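Local coordinates for piwi domain-containing protein (PDB 5THE) that probably binds RNA as the C-terminal lobe of a budding-yeast Argonaute, which includes the RNase H-like Piwi domain, at residues K255-K260 with K338-R343; I266-S271 with D293-F298. All coordinates share one frame; numbering follows the deposited sequence.

Contact 1: residues K255-K260 with K338-R343; sequences KLLIDK and KIMYFR
The carboxylate of D259 has one face covered by the aliphatic chain of K338: CE stands almost squarely over the plane, 3.6 Å from D259 CG. At its ends, OD1 accepts a hydrogen bond from the backbone N of E261, while OD2 bonds to OG1 of T337. In this RNase H-like Piwi domain the segments include the short, weakly bonded strand 258-259 and the start of strand 339-344, both paired with strand 264-274 and not with each other. D259 CG lies anti to its backbone N (chi1 -178°), which carries the carboxylate out to K338, the side chains crossing at about a right angle. Lysine suits the place because its methylenes pack here while K338 NZ, 4.3 Å from D259 OD2 and thus beyond a salt bridge, bonds to OD1 of N461. L257 CD2 and M340 CE, the flexible thioether's end, meet at 4.3 Å, with I471 of helix 465-475 touching both side chains. I258 N to K255 O closes the turn before D259, and K260 NZ braces it, reaching K255 O at 2.8 Å from above the carbonyl plane, on the face opposite I258 N, and I258 O at 3.0 Å in that carbonyl's plane.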
loop_
_atom_site.group_PDB
_atom_site.type_symbol
_atom_site.label_atom_id
_atom_site.label_comp_id
_atom_site.label_asym_id
_atom_site.label_seq_id
_atom_site.Cartn_x
_atom_site.Cartn_y
_atom_site.Cartn_z
ATOM N N LYS A 255 -19.697 -1.266 4.796
ATOM C CA LYS A 255 -20.693 -2.309 4.550
ATOM C C LYS A 255 -20.551 -2.888 3.150
ATOM O O LYS A 255 -20.802 -4.080 2.936
ATOM C CB LYS A 255 -22.107 -1.748 4.745
ATOM C CG LYS A 255 -22.433 -1.426 6.187
ATOM C CD LYS A 255 -23.784 -0.784 6.323
ATOM C CE LYS A 255 -24.137 -0.578 7.787
ATOM N NZ LYS A 255 -25.279 0.365 7.931
ATOM N N LEU A 256 -20.131 -2.061 2.196
ATOM C CA LEU A 256 -19.896 -2.533 0.841
ATOM C C LEU A 256 -18.950 -3.721 0.814
ATOM O O LEU A 256 -19.058 -4.587 -0.057
ATOM C CB LEU A 256 -19.330 -1.391 0.005
ATOM C CG LEU A 256 -19.608 -1.469 -1.488
ATOM C CD1 LEU A 256 -21.093 -1.294 -1.767
ATOM C CD2 LEU A 256 -18.784 -0.408 -2.190
ATOM N N LEU A 257 -18.012 -3.782 1.756
ATOM C CA LEU A 257 -17.022 -4.848 1.781
ATOM C C LEU A 257 -17.307 -5.871 2.872
ATOM O O LEU A 257 -16.387 -6.553 3.333
ATOM C CB LEU A 257 -15.623 -4.251 1.943
ATOM C CG LEU A 257 -15.065 -3.613 0.659
ATOM C CD1 LEU A 257 -13.820 -2.799 0.937
ATOM C CD2 LEU A 257 -14.772 -4.708 -0.355
ATOM N N ILE A 258 -18.563 -5.988 3.300
ATOM C CA ILE A 258 -18.962 -6.971 4.300
ATOM C C ILE A 258 -19.968 -7.922 3.669
ATOM O O ILE A 258 -20.946 -7.490 3.045
ATOM C CB ILE A 258 -19.528 -6.299 5.564
ATOM C CG1 ILE A 258 -18.396 -5.539 6.276
ATOM C CG2 ILE A 258 -20.152 -7.335 6.521
ATOM C CD1 ILE A 258 -18.841 -4.810 7.514
ATOM N N ASP A 259 -19.696 -9.215 3.789
ATOM C CA ASP A 259 -20.615 -10.235 3.302
ATOM C C ASP A 259 -21.852 -10.213 4.190
ATOM O O ASP A 259 -21.769 -10.536 5.374
ATOM C CB ASP A 259 -19.925 -11.592 3.342
ATOM C CG ASP A 259 -20.786 -12.726 2.803
ATOM O OD1 ASP A 259 -22.026 -12.583 2.713
ATOM O OD2 ASP A 259 -20.197 -13.786 2.475
ATOM N N LYS A 260 -22.999 -9.838 3.620
ATOM C CA LYS A 260 -24.212 -9.698 4.420
ATOM C C LYS A 260 -24.671 -11.024 5.004
ATOM O O LYS A 260 -25.217 -11.046 6.109
ATOM C CB LYS A 260 -25.339 -9.083 3.590
ATOM C CG LYS A 260 -25.022 -7.700 3.042
ATOM C CD LYS A 260 -24.313 -6.833 4.083
ATOM C CE LYS A 260 -23.970 -5.445 3.539
ATOM N NZ LYS A 260 -23.108 -5.494 2.319
ATOM N N LYS A 338 -15.805 -14.431 1.531
ATOM C CA LYS A 338 -15.580 -13.890 0.195
ATOM C C LYS A 338 -14.149 -13.388 0.121
ATOM O O LYS A 338 -13.623 -12.843 1.095
ATOM C CB LYS A 338 -16.529 -12.722 -0.149
ATOM C CG LYS A 338 -18.011 -13.073 -0.256
ATOM C CD LYS A 338 -18.800 -11.839 -0.691
ATOM C CE LYS A 338 -20.297 -12.121 -0.760
ATOM N NZ LYS A 338 -20.577 -13.208 -1.727
ATOM N N ILE A 339 -13.530 -13.554 -1.047
ATOM C CA ILE A 339 -12.165 -13.096 -1.286
ATOM C C ILE A 339 -12.165 -12.180 -2.504
ATOM O O ILE A 339 -12.753 -12.508 -3.542
ATOM C CB ILE A 339 -11.199 -14.284 -1.485
ATOM C CG1 ILE A 339 -11.204 -15.181 -0.243
ATOM C CG2 ILE A 339 -9.806 -13.820 -1.778
ATOM C CD1 ILE A 339 -10.309 -16.412 -0.392
ATOM N N MET A 340 -11.505 -11.035 -2.373
ATOM C CA MET A 340 -11.324 -10.065 -3.450
ATOM C C MET A 340 -9.833 -9.951 -3.727
ATOM O O MET A 340 -9.072 -9.544 -2.844
ATOM C CB MET A 340 -11.909 -8.712 -3.050
ATOM C CG MET A 340 -11.814 -7.632 -4.097
ATOM S SD MET A 340 -13.345 -7.497 -5.030
ATOM C CE MET A 340 -14.532 -7.375 -3.686
ATOM N N TYR A 341 -9.419 -10.301 -4.949
ATOM C CA TYR A 341 -8.009 -10.460 -5.301
ATOM C C TYR A 341 -7.602 -9.415 -6.342
ATOM O O TYR A 341 -7.952 -9.526 -7.523
ATOM C CB TYR A 341 -7.769 -11.879 -5.807
ATOM C CG TYR A 341 -6.374 -12.140 -6.310
ATOM C CD1 TYR A 341 -5.269 -11.870 -5.516
ATOM C CD2 TYR A 341 -6.163 -12.676 -7.579
ATOM C CE1 TYR A 341 -3.975 -12.114 -5.981
ATOM C CE2 TYR A 341 -4.883 -12.928 -8.051
ATOM C CZ TYR A 341 -3.794 -12.653 -7.245
ATOM O OH TYR A 341 -2.519 -12.910 -7.700
ATOM N N PHE A 342 -6.865 -8.396 -5.905
ATOM C CA PHE A 342 -6.400 -7.346 -6.811
ATOM C C PHE A 342 -5.020 -7.717 -7.318
ATOM O O PHE A 342 -4.100 -7.908 -6.523
ATOM C CB PHE A 342 -6.341 -5.983 -6.129
ATOM C CG PHE A 342 -7.673 -5.339 -5.973
ATOM C CD1 PHE A 342 -8.183 -4.516 -6.970
ATOM C CD2 PHE A 342 -8.418 -5.552 -4.834
ATOM C CE1 PHE A 342 -9.418 -3.915 -6.826
ATOM C CE2 PHE A 342 -9.662 -4.945 -4.685
ATOM C CZ PHE A 342 -10.156 -4.132 -5.690
ATOM N N ARG A 343 -4.873 -7.808 -8.632
ATOM C CA ARG A 343 -3.618 -8.246 -9.227
ATOM C C ARG A 343 -2.991 -7.091 -10.000
ATOM O O ARG A 343 -3.587 -6.583 -10.955
ATOM C CB ARG A 343 -3.840 -9.445 -10.144
ATOM C CG ARG A 343 -2.600 -9.837 -10.907
ATOM C CD ARG A 343 -1.461 -10.233 -9.996
ATOM N NE ARG A 343 -0.680 -11.261 -10.663
ATOM C CZ ARG A 343 0.379 -11.002 -11.416
ATOM N NH1 ARG A 343 0.789 -9.750 -11.550
ATOM N NH2 ARG A 343 1.030 -11.988 -12.017
#

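Contact 2: residues I266-S271 with D293-F298; sequences ILVLGS and DKFTQF
V268 faces F295 and F298, and its two methyls divide the work between them. From CB, which points toward the loop 293-298, CG1 stands anti to the backbone N (chi1 178°) and comes 4.1 Å from CE2 of F298. The other branch, CG2, is turned to F295, lying 3.7 Å from CE1 and 4.1 Å from CD1 of that ring; the two side chains cross at about a right angle. A beta-branched valine suits this position, since it offers one methyl to each ring. I266 O lies in the plane of the F295 ring at its edge, 3.4 Å from CE1, where the weakly positive ring hydrogens would be expected to suit a carbonyl oxygen. V268 O comes equally near CE2 of F298, but obliquely. Within the loop, F295 O lies in plane at the edge of the F298 ring. Beyond, F298 meets the ring of Y494 from helix 490-515, and F295 touches N254 of helix 251-254. Strand 264-274 thus carries loop 293-298 on its V268 side, while L267 and L269, pointing away, pack on helix 320-329; strands 282-289 and 339-344 are its neighbours in the sheet.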
loop_
_atom_site.group_PDB
_atom_site.type_symbol
_atom_site.label_atom_id
_atom_site.label_comp_id
_atom_site.label_asym_id
_atom_site.label_seq_id
_atom_site.Cartn_x
_atom_site.Cartn_y
_atom_site.Cartn_z
ATOM N N ILE A 266 -15.123 -8.960 3.768
ATOM C CA ILE A 266 -14.447 -9.599 2.652
ATOM C C ILE A 266 -12.949 -9.544 2.894
ATOM O O ILE A 266 -12.419 -8.556 3.414
ATOM C CB ILE A 266 -14.837 -8.906 1.337
ATOM C CG1 ILE A 266 -16.333 -9.065 1.089
ATOM C CG2 ILE A 266 -14.031 -9.450 0.146
ATOM C CD1 ILE A 266 -16.861 -8.135 0.003
ATOM N N LEU A 267 -12.261 -10.630 2.560
ATOM C CA LEU A 267 -10.807 -10.637 2.577
ATOM C C LEU A 267 -10.328 -9.975 1.291
ATOM O O LEU A 267 -10.553 -10.500 0.194
ATOM C CB LEU A 267 -10.282 -12.062 2.700
ATOM C CG LEU A 267 -8.776 -12.203 2.461
ATOM C CD1 LEU A 267 -8.021 -11.436 3.528
ATOM C CD2 LEU A 267 -8.352 -13.656 2.443
ATOM N N VAL A 268 -9.715 -8.803 1.414
ATOM C CA VAL A 268 -9.246 -8.044 0.259
ATOM C C VAL A 268 -7.752 -8.279 0.142
ATOM O O VAL A 268 -7.009 -8.048 1.104
ATOM C CB VAL A 268 -9.568 -6.544 0.385
ATOM C CG1 VAL A 268 -9.011 -5.787 -0.809
ATOM C CG2 VAL A 268 -11.089 -6.318 0.508
ATOM N N LEU A 269 -7.314 -8.739 -1.031
ATOM C CA LEU A 269 -5.926 -9.079 -1.293
ATOM C C LEU A 269 -5.350 -8.175 -2.371
ATOM O O LEU A 269 -6.049 -7.778 -3.306
ATOM C CB LEU A 269 -5.778 -10.522 -1.771
ATOM C CG LEU A 269 -6.356 -11.653 -0.924
ATOM C CD1 LEU A 269 -6.356 -12.887 -1.794
ATOM C CD2 LEU A 269 -5.493 -11.849 0.320
ATOM N N GLY A 270 -4.063 -7.900 -2.257
ATOM C CA GLY A 270 -3.328 -7.236 -3.320
ATOM C C GLY A 270 -2.044 -7.985 -3.612
ATOM O O GLY A 270 -1.342 -8.411 -2.699
ATOM N N SER A 271 -1.755 -8.159 -4.897
ATOM C CA SER A 271 -0.510 -8.787 -5.295
ATOM C C SER A 271 0.177 -7.973 -6.381
ATOM O O SER A 271 -0.457 -7.229 -7.131
ATOM C CB SER A 271 -0.717 -10.228 -5.775
ATOM O OG SER A 271 -1.504 -10.268 -6.935
ATOM N N ASP A 293 -12.997 -5.439 9.203
ATOM C CA ASP A 293 -13.934 -4.601 8.474
ATOM C C ASP A 293 -13.502 -3.139 8.416
ATOM O O ASP A 293 -14.263 -2.304 7.932
ATOM C CB ASP A 293 -15.343 -4.739 9.077
ATOM C CG ASP A 293 -15.441 -4.239 10.518
ATOM O OD1 ASP A 293 -14.418 -3.873 11.130
ATOM O OD2 ASP A 293 -16.571 -4.228 11.045
ATOM N N LYS A 294 -12.297 -2.812 8.878
ATOM C CA LYS A 294 -11.786 -1.450 8.744
ATOM C C LYS A 294 -10.817 -1.278 7.579
ATOM O O LYS A 294 -10.686 -0.164 7.063
ATOM C CB LYS A 294 -11.104 -1.010 10.048
ATOM C CG LYS A 294 -12.012 -1.070 11.266
ATOM C CD LYS A 294 -13.329 -0.330 10.986
ATOM C CE LYS A 294 -14.293 -0.400 12.173
ATOM N NZ LYS A 294 -15.554 0.351 11.858
ATOM N N PHE A 295 -10.122 -2.348 7.165
ATOM C CA PHE A 295 -9.262 -2.346 5.973
ATOM C C PHE A 295 -8.117 -1.347 6.095
ATOM O O PHE A 295 -7.624 -0.788 5.111
ATOM C CB PHE A 295 -10.085 -2.107 4.713
ATOM C CG PHE A 295 -11.205 -3.081 4.579
ATOM C CD1 PHE A 295 -10.971 -4.351 4.059
ATOM C CD2 PHE A 295 -12.474 -2.757 5.045
ATOM C CE1 PHE A 295 -12.001 -5.269 3.958
ATOM C CE2 PHE A 295 -13.530 -3.678 4.972
ATOM C CZ PHE A 295 -13.305 -4.930 4.430
ATOM N N THR A 296 -7.676 -1.170 7.314
ATOM C CA THR A 296 -6.646 -0.223 7.689
ATOM C C THR A 296 -5.263 -0.854 7.718
ATOM O O THR A 296 -4.248 -0.144 7.632
ATOM C CB THR A 296 -7.054 0.323 9.061
ATOM O OG1 THR A 296 -7.813 1.537 8.884
ATOM C CG2 THR A 296 -5.890 0.512 9.932
ATOM N N GLN A 297 -5.207 -2.178 7.817
ATOM C CA GLN A 297 -3.967 -2.925 7.984
ATOM C C GLN A 297 -3.902 -4.017 6.928
ATOM O O GLN A 297 -4.836 -4.821 6.804
ATOM C CB GLN A 297 -3.905 -3.525 9.380
ATOM C CG GLN A 297 -3.612 -2.503 10.461
ATOM C CD GLN A 297 -2.132 -2.151 10.504
ATOM O OE1 GLN A 297 -1.288 -2.947 10.073
ATOM N NE2 GLN A 297 -1.808 -0.958 11.020
ATOM N N PHE A 298 -2.810 -4.036 6.166
ATOM C CA PHE A 298 -2.590 -5.016 5.102
ATOM C C PHE A 298 -1.214 -5.660 5.251
ATOM O O PHE A 298 -0.307 -5.396 4.453
ATOM C CB PHE A 298 -2.706 -4.375 3.718
ATOM C CG PHE A 298 -4.116 -4.201 3.240
ATOM C CD1 PHE A 298 -4.898 -3.150 3.709
ATOM C CD2 PHE A 298 -4.660 -5.075 2.303
ATOM C CE1 PHE A 298 -6.194 -2.982 3.268
ATOM C CE2 PHE A 298 -5.974 -4.903 1.850
ATOM C CZ PHE A 298 -6.739 -3.866 2.341
#

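In the fold
Strand 264-274 joins the two contacts, whose centres are 9 Å apart, and along the chain contact 2 is nested inside the loop closed by contact 1. The strand probably hydrogen-bonds to both segments of contact 1: L257 O lies 2.8 Å from I266 N, and M340 O lies 2.7 Å from L269 N. Side chains continue the connection, since L257 CB packs 3.5 Å from CZ of F295, bringing the turn at 255-260 against loop 293-298. The nearest atoms to the bound nucleic acid are about 14 Å (contact 1) and 13 Å (contact 2) from it, so neither contact touches the RNA. Contact 2 is largely apolar and buried, whereas contact 1 combines a charged edge with an apolar touch.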